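Local structure of cellulase IBT99 (Metagenomes, 6WBT) at residues Glu193-Gly198 with Phe205-Cys210; Lys296-Ala301 with Gln314-Gly319; Arg337-Val342 with Glu360-Val365. The protein probably hydrolyses 6-phospho-alpha-glucosides as a family 4 glycosidase, binding NAD, a manganese ion and glucose 6-phosphate. All blocks are in the same frame, centred on the assembly; numbering follows the deposited sequence.

In the fold
The parallel strands and helices of the nucleotide-binding part are laid down first along the chain; interaction 1 then closes the hairpin between strands 192-197 and 202-210. Interaction 2 folds the loop that precedes helix 321-334 back onto helix 296-306, beside helices 17-25 and 43-60 of the nucleotide-binding part. Interaction 3 pairs strands 338-345 and 358-366, which prolong the parallel sheet. The three follow in series, neither nested nor crossed. Interactions 1 and 3 nonetheless touch, through the D195-R339 salt bridge and a probable hydrogen bond between G198 O and E360 N, and both reach the second subunit; interaction 2 stands apart, its centre about 32 Å from that of interaction 1.

Interaction 1 (Glu193-Gly198 with Phe205-Cys210); sequences ESDYFG and FTHVRC
E193-F197 and F205-C210 run antiparallel, 172° between their directions, as the two arms of a beta hairpin, with R209 N bonded to E193 O and D195 N to H207 O. On the face that carries E193, D195 and R209, a salt-bridge network spans the strands. R209 grips the D195 carboxylate end-on: NH1 reaches OD1 at 2.9 Å, and NH2 reaches OD2 at 3.0 Å. Both oxygens lie near the guanidinium plane, but the carboxylate is turned 45° from it, so NH2 meets OD2 from above the carboxylate plane. R209 NH1 also donates to the anti lone pair of E193 OE2 at 3.2 Å; R337 of the second subunit is a stronger partner of that oxygen and carries the network across the interface. A water accepts a hydrogen bond from R209 NE and donates a weak one to E193 OE2.

On the other face, the Y196 ring stands edge-to-face on F205, the centroids 4.7 Å apart. The Y196 hydroxyl goes on to N264, and S194 OG, at the rim of the F205 ring, bonds to E178 of helix 173-184, which packs against F205. Beside D195, T206 presents its CG2 methyl to the F197 ring edge, 3.5 Å from CE2.

Interaction 2 (Lys296-Ala301 with Gln314-Gly319); sequences KRIFKA and QQFYVG
F316 reaches from the loop ahead of helix 321-334 to the side of helix 296-306, where its ring packs against R297, I298 and A301. The contact is loop-on-helix packing in the C-terminal region, where it borders the Rossmann-type domain. From CB the side chain leaves with CG beside the backbone N, anti to the carbonyl carbon, which sends the ring to the helix, and its far atoms do the touching. CD1 lies 4.1 Å from I298 CD1. Next along the rim, CE1 meets I298 CG1 at 3.8 Å, the isoleucine branch crossing the ring at a slant. The tip, CZ, points between two parts of the helix, both at the ring edge: the A301 methyl carbon CB at 4.1 Å and the carbonyl oxygen R297 O at 3.9 Å. That oxygen lies in the ring plane, facing the weakly positive C-H rim. One face of the ring is covered by the neighbouring Q315, whose CB sits over its centre.

P18 of helix 17-25 and I52 of helix 43-60 touch both F316 and I298, so this apolar patch joins the two domains; the bound NAD is about 7 Å from the I298 side chain.

Beside the ring, polar groups take over. Q315 extends its amide between the aliphatic part of R297 and the K300 ammonium group. K300, bent at chi2 (-95°) and again at chi3, curls back along its own helix, and its NZ bonds in the carbonyl plane to a lone pair of R297 O at 3.1 Å.

Interaction 3 (Arg337-Val342 with Glu360-Val365); sequences RSRQLV and EIPGYV
Two neighbouring strands in the antiparallel part of the mixed sheet, next to its edge strand 369-372 and beyond its parallel Rossmann-type strands, meet here: S338-V342 against E360-V365, at 148° to each other. Q340 and G363 form a hydrogen-bonded pair, with G363 N to Q340 O at 2.7 Å and Q340 N to G363 O at 2.9 Å. V342 and I361 are bonded likewise, and V365 N reaches S338 O at 2.8 Å in a nearly straight bond.

On the face bearing R339, L341, P362 and Y364, the R339 chain runs extended from CG to NE (chi1 -172°) alongside P362. P362 CB sits under one face of the guanidinium, toward its rim, 3.5 Å from R339 CZ. Flanked this way, the group still offers its nitrogens to oxygens: NH1 bonds to S194 O, and NH2 pairs with the carboxylate of D195. L341 CD2 also touches P362 CB, at 3.6 Å. R339 CG lies over the rim of one face of the Y364 ring, and the two flat groups are steeply inclined, 77° apart. The Y364 ring stacks on Y364 of the second subunit, and its hydroxyl bonds to E371 there.

R339 thus combines apolar cover from proline and tyrosine with polar bonds to the hairpin 192-210. A cation paired with the D195 carboxylate would probably keep its charge, and the same face serves both the joining of the two sheets and the subunit interface.

Interaction 1 (Glu193-Gly198 with Phe205-Cys210)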
loop_
_atom_site.group_PDB
_atom_site.type_symbol
_atom_site.label_atom_id
_atom_site.label_comp_id
_atom_site.label_asym_id
_atom_site.label_seq_id
_atom_site.Cartn_x
_atom_site.Cartn_y
_atom_site.Cartn_z
ATOM N N GLU A 193 -3.928 -7.896 -30.947
ATOM C CA GLU A 193 -3.337 -7.261 -29.776
ATOM C C GLU A 193 -4.316 -7.414 -28.625
ATOM O O GLU A 193 -5.516 -7.179 -28.795
ATOM C CB GLU A 193 -3.018 -5.782 -30.030
ATOM C CG GLU A 193 -2.674 -5.002 -28.772
ATOM C CD GLU A 193 -2.128 -3.616 -29.063
ATOM O OE1 GLU A 193 -1.205 -3.497 -29.895
ATOM O OE2 GLU A 193 -2.618 -2.644 -28.449
ATOM N N SER A 194 -3.807 -7.816 -27.466
ATOM C CA SER A 194 -4.653 -8.150 -26.337
ATOM C C SER A 194 -4.094 -7.539 -25.064
ATOM O O SER A 194 -2.890 -7.298 -24.944
ATOM C CB SER A 194 -4.783 -9.669 -26.167
ATOM O OG SER A 194 -3.514 -10.260 -25.949
ATOM N N ASP A 195 -4.996 -7.280 -24.122
ATOM C CA ASP A 195 -4.652 -6.877 -22.768
ATOM C C ASP A 195 -4.614 -8.115 -21.880
ATOM O O ASP A 195 -5.520 -8.953 -21.929
ATOM C CB ASP A 195 -5.665 -5.867 -22.225
ATOM C CG ASP A 195 -5.810 -4.650 -23.118
ATOM O OD1 ASP A 195 -4.777 -4.135 -23.593
ATOM O OD2 ASP A 195 -6.957 -4.213 -23.350
ATOM N N TYR A 196 -3.569 -8.223 -21.063
ATOM C CA TYR A 196 -3.263 -9.475 -20.385
ATOM C C TYR A 196 -2.607 -9.180 -19.043
ATOM O O TYR A 196 -1.883 -8.195 -18.895
ATOM C CB TYR A 196 -2.353 -10.339 -21.271
ATOM C CG TYR A 196 -1.948 -11.678 -20.701
ATOM C CD1 TYR A 196 -0.818 -11.799 -19.905
ATOM C CD2 TYR A 196 -2.673 -12.826 -20.991
ATOM C CE1 TYR A 196 -0.434 -13.021 -19.393
ATOM C CE2 TYR A 196 -2.296 -14.054 -20.484
ATOM C CZ TYR A 196 -1.175 -14.145 -19.686
ATOM O OH TYR A 196 -0.792 -15.365 -19.177
ATOM N N PHE A 197 -2.876 -10.041 -18.061
ATOM C CA PHE A 197 -2.232 -9.929 -16.760
ATOM C C PHE A 197 -2.187 -11.303 -16.111
ATOM O O PHE A 197 -2.909 -12.221 -16.507
ATOM C CB PHE A 197 -2.949 -8.926 -15.845
ATOM C CG PHE A 197 -4.209 -9.462 -15.216
ATOM C CD1 PHE A 197 -4.178 -10.062 -13.966
ATOM C CD2 PHE A 197 -5.424 -9.354 -15.869
ATOM C CE1 PHE A 197 -5.332 -10.556 -13.387
ATOM C CE2 PHE A 197 -6.582 -9.842 -15.293
ATOM C CZ PHE A 197 -6.537 -10.443 -14.052
ATOM N N GLY A 198 -1.335 -11.428 -15.094
ATOM C CA GLY A 198 -1.169 -12.650 -14.342
ATOM C C GLY A 198 0.289 -13.041 -14.278
ATOM O O GLY A 198 1.183 -12.229 -14.534
ATOM N N PHE A 205 -6.706 -13.102 -20.439
ATOM C CA PHE A 205 -6.856 -12.134 -21.522
ATOM C C PHE A 205 -8.107 -11.305 -21.253
ATOM O O PHE A 205 -9.230 -11.784 -21.445
ATOM C CB PHE A 205 -6.946 -12.837 -22.875
ATOM C CG PHE A 205 -5.689 -13.556 -23.274
ATOM C CD1 PHE A 205 -4.775 -12.962 -24.129
ATOM C CD2 PHE A 205 -5.424 -14.832 -22.801
ATOM C CE1 PHE A 205 -3.620 -13.623 -24.502
ATOM C CE2 PHE A 205 -4.270 -15.498 -23.170
ATOM C CZ PHE A 205 -3.367 -14.893 -24.022
ATOM N N THR A 206 -7.915 -10.058 -20.816
ATOM C CA THR A 206 -9.056 -9.218 -20.464
ATOM C C THR A 206 -9.756 -8.662 -21.700
ATOM O O THR A 206 -10.990 -8.649 -21.762
ATOM C CB THR A 206 -8.611 -8.076 -19.547
ATOM O OG1 THR A 206 -7.627 -7.278 -20.215
ATOM C CG2 THR A 206 -8.017 -8.629 -18.263
ATOM N N HIS A 207 -8.991 -8.198 -22.687
ATOM C CA HIS A 207 -9.547 -7.681 -23.929
ATOM C C HIS A 207 -8.670 -8.118 -25.090
ATOM O O HIS A 207 -7.444 -8.157 -24.968
ATOM C CB HIS A 207 -9.655 -6.149 -23.912
ATOM C CG HIS A 207 -10.629 -5.620 -22.906
ATOM N ND1 HIS A 207 -10.232 -5.038 -21.721
ATOM C CD2 HIS A 207 -11.983 -5.582 -22.909
ATOM C CE1 HIS A 207 -11.299 -4.665 -21.037
ATOM N NE2 HIS A 207 -12.375 -4.984 -21.736
ATOM N N VAL A 208 -9.304 -8.456 -26.213
ATOM C CA VAL A 208 -8.609 -8.822 -27.442
ATOM C C VAL A 208 -9.245 -8.053 -28.590
ATOM O O VAL A 208 -10.474 -7.945 -28.670
ATOM C CB VAL A 208 -8.664 -10.342 -27.712
ATOM C CG1 VAL A 208 -7.857 -10.691 -28.955
ATOM C CG2 VAL A 208 -8.158 -11.122 -26.509
ATOM N N ARG A 209 -8.412 -7.518 -29.480
ATOM C CA ARG A 209 -8.896 -6.697 -30.579
ATOM C C ARG A 209 -8.120 -7.009 -31.849
ATOM O O ARG A 209 -6.895 -7.150 -31.822
ATOM C CB ARG A 209 -8.786 -5.201 -30.239
ATOM C CG ARG A 209 -7.444 -4.797 -29.654
ATOM C CD ARG A 209 -7.491 -3.408 -29.038
ATOM N NE ARG A 209 -6.287 -3.125 -28.262
ATOM C CZ ARG A 209 -6.141 -3.425 -26.975
ATOM N NH1 ARG A 209 -5.011 -3.133 -26.347
ATOM N NH2 ARG A 209 -7.127 -4.017 -26.315
ATOM N N CYS A 210 -8.848 -7.122 -32.958
ATOM C CA CYS A 210 -8.272 -7.334 -34.281
ATOM C C CYS A 210 -8.457 -6.061 -35.096
ATOM O O CYS A 210 -9.586 -5.581 -35.251
ATOM C CB CYS A 210 -8.925 -8.524 -34.982
ATOM S SG CYS A 210 -8.655 -8.594 -36.777
HETATM O O HOH W 1 -4.920 -2.084 -30.592
#

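Interaction 2 (Lys296-Ala301 with Gln314-Gly319)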
loop_
_atom_site.group_PDB
_atom_site.type_symbol
_atom_site.label_atom_id
_atom_site.label_comp_id
_atom_site.label_asym_id
_atom_site.label_seq_id
_atom_site.Cartn_x
_atom_site.Cartn_y
_atom_site.Cartn_z
ATOM N N LYS A 296 13.369 -37.006 -31.317
ATOM C CA LYS A 296 13.717 -38.087 -32.235
ATOM C C LYS A 296 13.919 -37.567 -33.653
ATOM O O LYS A 296 14.866 -37.974 -34.339
ATOM C CB LYS A 296 12.632 -39.163 -32.206
ATOM C CG LYS A 296 12.697 -40.144 -33.363
ATOM C CD LYS A 296 11.545 -41.133 -33.313
ATOM C CE LYS A 296 11.474 -41.962 -34.585
ATOM N NZ LYS A 296 10.354 -42.942 -34.546
ATOM N N ARG A 297 13.052 -36.664 -34.108
ATOM C CA ARG A 297 13.124 -36.167 -35.475
ATOM C C ARG A 297 14.223 -35.134 -35.688
ATOM O O ARG A 297 14.461 -34.742 -36.836
ATOM C CB ARG A 297 11.780 -35.564 -35.893
ATOM C CG ARG A 297 10.651 -36.574 -36.011
ATOM C CD ARG A 297 9.415 -35.939 -36.629
ATOM N NE ARG A 297 8.975 -34.760 -35.890
ATOM C CZ ARG A 297 8.101 -34.788 -34.890
ATOM N NH1 ARG A 297 7.569 -35.940 -34.505
ATOM N NH2 ARG A 297 7.758 -33.665 -34.274
ATOM N N ILE A 298 14.895 -34.681 -34.630
ATOM C CA ILE A 298 15.942 -33.677 -34.790
ATOM C C ILE A 298 17.305 -34.355 -34.742
ATOM O O ILE A 298 18.285 -33.845 -35.297
ATOM C CB ILE A 298 15.823 -32.562 -33.734
ATOM C CG1 ILE A 298 16.641 -31.343 -34.165
ATOM C CG2 ILE A 298 16.275 -33.051 -32.366
ATOM C CD1 ILE A 298 16.151 -30.041 -33.589
ATOM N N PHE A 299 17.383 -35.513 -34.088
ATOM C CA PHE A 299 18.593 -36.320 -34.139
ATOM C C PHE A 299 18.591 -37.289 -35.310
ATOM O O PHE A 299 19.658 -37.780 -35.697
ATOM C CB PHE A 299 18.779 -37.083 -32.824
ATOM C CG PHE A 299 19.113 -36.197 -31.656
ATOM C CD1 PHE A 299 19.703 -34.961 -31.858
ATOM C CD2 PHE A 299 18.833 -36.598 -30.361
ATOM C CE1 PHE A 299 20.012 -34.140 -30.791
ATOM C CE2 PHE A 299 19.140 -35.781 -29.287
ATOM C CZ PHE A 299 19.729 -34.550 -29.503
ATOM N N LYS A 300 17.416 -37.573 -35.876
ATOM C CA LYS A 300 17.350 -38.298 -37.140
ATOM C C LYS A 300 17.868 -37.438 -38.286
ATOM O O LYS A 300 18.606 -37.924 -39.151
ATOM C CB LYS A 300 15.911 -38.752 -37.398
ATOM C CG LYS A 300 15.601 -39.199 -38.825
ATOM C CD LYS A 300 15.011 -38.065 -39.660
ATOM C CE LYS A 300 13.957 -37.291 -38.889
ATOM N NZ LYS A 300 13.608 -36.014 -39.570
ATOM N N ALA A 301 17.488 -36.158 -38.308
ATOM C CA ALA A 301 17.958 -35.261 -39.357
ATOM C C ALA A 301 19.462 -35.035 -39.271
ATOM O O ALA A 301 20.108 -34.780 -40.294
ATOM C CB ALA A 301 17.213 -33.929 -39.284
ATOM N N GLN A 314 11.942 -27.712 -43.166
ATOM C CA GLN A 314 10.706 -27.070 -42.736
ATOM C C GLN A 314 10.061 -27.773 -41.551
ATOM O O GLN A 314 9.043 -27.286 -41.048
ATOM C CB GLN A 314 9.707 -26.990 -43.893
ATOM C CG GLN A 314 8.931 -28.272 -44.144
ATOM C CD GLN A 314 7.792 -28.077 -45.127
ATOM O OE1 GLN A 314 7.884 -28.477 -46.288
ATOM N NE2 GLN A 314 6.709 -27.463 -44.665
ATOM N N GLN A 315 10.616 -28.905 -41.107
ATOM C CA GLN A 315 10.128 -29.550 -39.891
ATOM C C GLN A 315 10.190 -28.596 -38.706
ATOM O O GLN A 315 9.241 -28.497 -37.919
ATOM C CB GLN A 315 10.950 -30.805 -39.593
ATOM C CG GLN A 315 10.614 -32.023 -40.431
ATOM C CD GLN A 315 11.429 -33.237 -40.022
ATOM O OE1 GLN A 315 12.642 -33.285 -40.236
ATOM N NE2 GLN A 315 10.770 -34.218 -39.416
ATOM N N PHE A 316 11.304 -27.883 -38.566
ATOM C CA PHE A 316 11.569 -27.057 -37.400
ATOM C C PHE A 316 11.201 -25.593 -37.606
ATOM O O PHE A 316 11.444 -24.778 -36.711
ATOM C CB PHE A 316 13.048 -27.172 -37.012
ATOM C CG PHE A 316 13.642 -28.523 -37.302
ATOM C CD1 PHE A 316 13.350 -29.612 -36.497
ATOM C CD2 PHE A 316 14.489 -28.705 -38.383
ATOM C CE1 PHE A 316 13.893 -30.856 -36.764
ATOM C CE2 PHE A 316 15.035 -29.946 -38.656
ATOM C CZ PHE A 316 14.738 -31.022 -37.845
ATOM N N TYR A 317 10.617 -25.240 -38.752
ATOM C CA TYR A 317 10.240 -23.864 -39.052
ATOM C C TYR A 317 8.786 -23.570 -38.697
ATOM O O TYR A 317 8.159 -22.704 -39.317
ATOM C CB TYR A 317 10.487 -23.547 -40.528
ATOM C CG TYR A 317 11.920 -23.708 -41.002
ATOM C CD1 TYR A 317 12.969 -23.843 -40.101
ATOM C CD2 TYR A 317 12.219 -23.716 -42.359
ATOM C CE1 TYR A 317 14.274 -23.991 -40.540
ATOM C CE2 TYR A 317 13.518 -23.859 -42.806
ATOM C CZ TYR A 317 14.541 -23.996 -41.893
ATOM O OH TYR A 317 15.835 -24.140 -42.337
ATOM N N VAL A 318 8.233 -24.272 -37.711
ATOM C CA VAL A 318 6.823 -24.148 -37.362
ATOM C C VAL A 318 6.695 -23.455 -36.012
ATOM O O VAL A 318 7.587 -23.529 -35.160
ATOM C CB VAL A 318 6.122 -25.523 -37.346
ATOM C CG1 VAL A 318 6.139 -26.138 -38.738
ATOM C CG2 VAL A 318 6.790 -26.453 -36.344
ATOM N N GLY A 319 5.574 -22.767 -35.828
ATOM C CA GLY A 319 5.271 -22.088 -34.587
ATOM C C GLY A 319 5.650 -20.616 -34.621
ATOM O O GLY A 319 6.429 -20.156 -35.459
#

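Interaction 3 (Arg337-Val342 with Glu360-Val365)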
loop_
_atom_site.group_PDB
_atom_site.type_symbol
_atom_site.label_atom_id
_atom_site.label_comp_id
_atom_site.label_asym_id
_atom_site.label_seq_id
_atom_site.Cartn_x
_atom_site.Cartn_y
_atom_site.Cartn_z
ATOM N N ARG A 337 9.881 -0.050 -29.909
ATOM C CA ARG A 337 8.765 0.137 -28.980
ATOM C C ARG A 337 7.659 -0.887 -29.227
ATOM O O ARG A 337 6.470 -0.562 -29.207
ATOM C CB ARG A 337 8.215 1.565 -29.054
ATOM C CG ARG A 337 9.285 2.641 -28.987
ATOM C CD ARG A 337 10.156 2.470 -27.755
ATOM N NE ARG A 337 9.935 3.526 -26.773
ATOM C CZ ARG A 337 10.689 4.615 -26.669
ATOM N NH1 ARG A 337 11.716 4.793 -27.488
ATOM N NH2 ARG A 337 10.418 5.524 -25.744
ATOM N N SER A 338 8.055 -2.134 -29.465
ATOM C CA SER A 338 7.086 -3.194 -29.702
ATOM C C SER A 338 6.360 -3.551 -28.411
ATOM O O SER A 338 6.975 -3.686 -27.349
ATOM C CB SER A 338 7.779 -4.429 -30.277
ATOM O OG SER A 338 6.840 -5.450 -30.569
ATOM N N ARG A 339 5.043 -3.707 -28.507
ATOM C CA ARG A 339 4.202 -4.007 -27.354
ATOM C C ARG A 339 4.056 -5.520 -27.233
ATOM O O ARG A 339 3.336 -6.146 -28.018
ATOM C CB ARG A 339 2.842 -3.328 -27.493
ATOM C CG ARG A 339 1.960 -3.431 -26.261
ATOM C CD ARG A 339 0.616 -2.764 -26.500
ATOM N NE ARG A 339 -0.227 -2.779 -25.309
ATOM C CZ ARG A 339 -1.035 -3.780 -24.979
ATOM N NH1 ARG A 339 -1.109 -4.857 -25.749
ATOM N NH2 ARG A 339 -1.768 -3.706 -23.877
ATOM N N GLN A 340 4.737 -6.107 -26.250
ATOM C CA GLN A 340 4.726 -7.547 -26.043
ATOM C C GLN A 340 4.342 -7.862 -24.604
ATOM O O GLN A 340 4.402 -7.004 -23.719
ATOM C CB GLN A 340 6.091 -8.174 -26.361
ATOM C CG GLN A 340 6.619 -7.863 -27.752
ATOM C CD GLN A 340 5.777 -8.478 -28.855
ATOM O OE1 GLN A 340 5.009 -9.412 -28.621
ATOM N NE2 GLN A 340 5.918 -7.953 -30.066
ATOM N N LEU A 341 3.949 -9.114 -24.381
ATOM C CA LEU A 341 3.611 -9.606 -23.047
ATOM C C LEU A 341 4.869 -10.217 -22.442
ATOM O O LEU A 341 5.226 -11.359 -22.742
ATOM C CB LEU A 341 2.474 -10.621 -23.116
ATOM C CG LEU A 341 1.213 -10.218 -23.883
ATOM C CD1 LEU A 341 0.179 -11.332 -23.827
ATOM C CD2 LEU A 341 0.634 -8.922 -23.344
ATOM N N VAL A 342 5.546 -9.456 -21.586
ATOM C CA VAL A 342 6.796 -9.882 -20.978
ATOM C C VAL A 342 6.598 -9.999 -19.470
ATOM O O VAL A 342 5.576 -9.594 -18.918
ATOM C CB VAL A 342 7.959 -8.927 -21.303
ATOM C CG1 VAL A 342 8.071 -8.720 -22.805
ATOM C CG2 VAL A 342 7.758 -7.608 -20.593
ATOM N N GLU A 360 3.197 -11.032 -15.614
ATOM C CA GLU A 360 3.305 -11.090 -17.070
ATOM C C GLU A 360 2.279 -10.121 -17.648
ATOM O O GLU A 360 1.085 -10.430 -17.711
ATOM C CB GLU A 360 3.087 -12.517 -17.569
ATOM C CG GLU A 360 3.169 -12.680 -19.077
ATOM C CD GLU A 360 3.221 -14.137 -19.500
ATOM O OE1 GLU A 360 4.314 -14.739 -19.437
ATOM O OE2 GLU A 360 2.168 -14.684 -19.888
ATOM N N ILE A 361 2.747 -8.948 -18.067
ATOM C CA ILE A 361 1.873 -7.862 -18.508
ATOM C C ILE A 361 2.431 -7.258 -19.787
ATOM O O ILE A 361 3.620 -7.417 -20.100
ATOM C CB ILE A 361 1.729 -6.773 -17.425
ATOM C CG1 ILE A 361 3.106 -6.268 -16.991
ATOM C CG2 ILE A 361 0.946 -7.303 -16.232
ATOM C CD1 ILE A 361 3.050 -5.131 -16.000
ATOM N N PRO A 362 1.590 -6.565 -20.560
ATOM C CA PRO A 362 2.089 -5.920 -21.781
ATOM C C PRO A 362 3.056 -4.789 -21.466
ATOM O O PRO A 362 2.875 -4.036 -20.506
ATOM C CB PRO A 362 0.814 -5.392 -22.452
ATOM C CG PRO A 362 -0.174 -5.271 -21.346
ATOM C CD PRO A 362 0.129 -6.418 -20.433
ATOM N N GLY A 363 4.092 -4.679 -22.292
ATOM C CA GLY A 363 5.077 -3.626 -22.137
ATOM C C GLY A 363 5.706 -3.286 -23.470
ATOM O O GLY A 363 5.684 -4.083 -24.415
ATOM N N TYR A 364 6.271 -2.085 -23.537
ATOM C CA TYR A 364 6.907 -1.579 -24.748
ATOM C C TYR A 364 8.406 -1.845 -24.672
ATOM O O TYR A 364 9.093 -1.312 -23.792
ATOM C CB TYR A 364 6.625 -0.087 -24.927
ATOM C CG TYR A 364 5.172 0.224 -25.216
ATOM C CD1 TYR A 364 4.239 0.300 -24.188
ATOM C CD2 TYR A 364 4.733 0.438 -26.515
ATOM C CE1 TYR A 364 2.911 0.581 -24.449
ATOM C CE2 TYR A 364 3.406 0.720 -26.785
ATOM C CZ TYR A 364 2.500 0.791 -25.748
ATOM O OH TYR A 364 1.179 1.071 -26.010
ATOM N N VAL A 365 8.906 -2.669 -25.589
ATOM C CA VAL A 365 10.311 -3.065 -25.595
ATOM C C VAL A 365 11.135 -1.928 -26.191
ATOM O O VAL A 365 11.029 -1.629 -27.382
ATOM C CB VAL A 365 10.523 -4.368 -26.372
ATOM C CG1 VAL A 365 12.005 -4.695 -26.462
ATOM C CG2 VAL A 365 9.761 -5.508 -25.713
#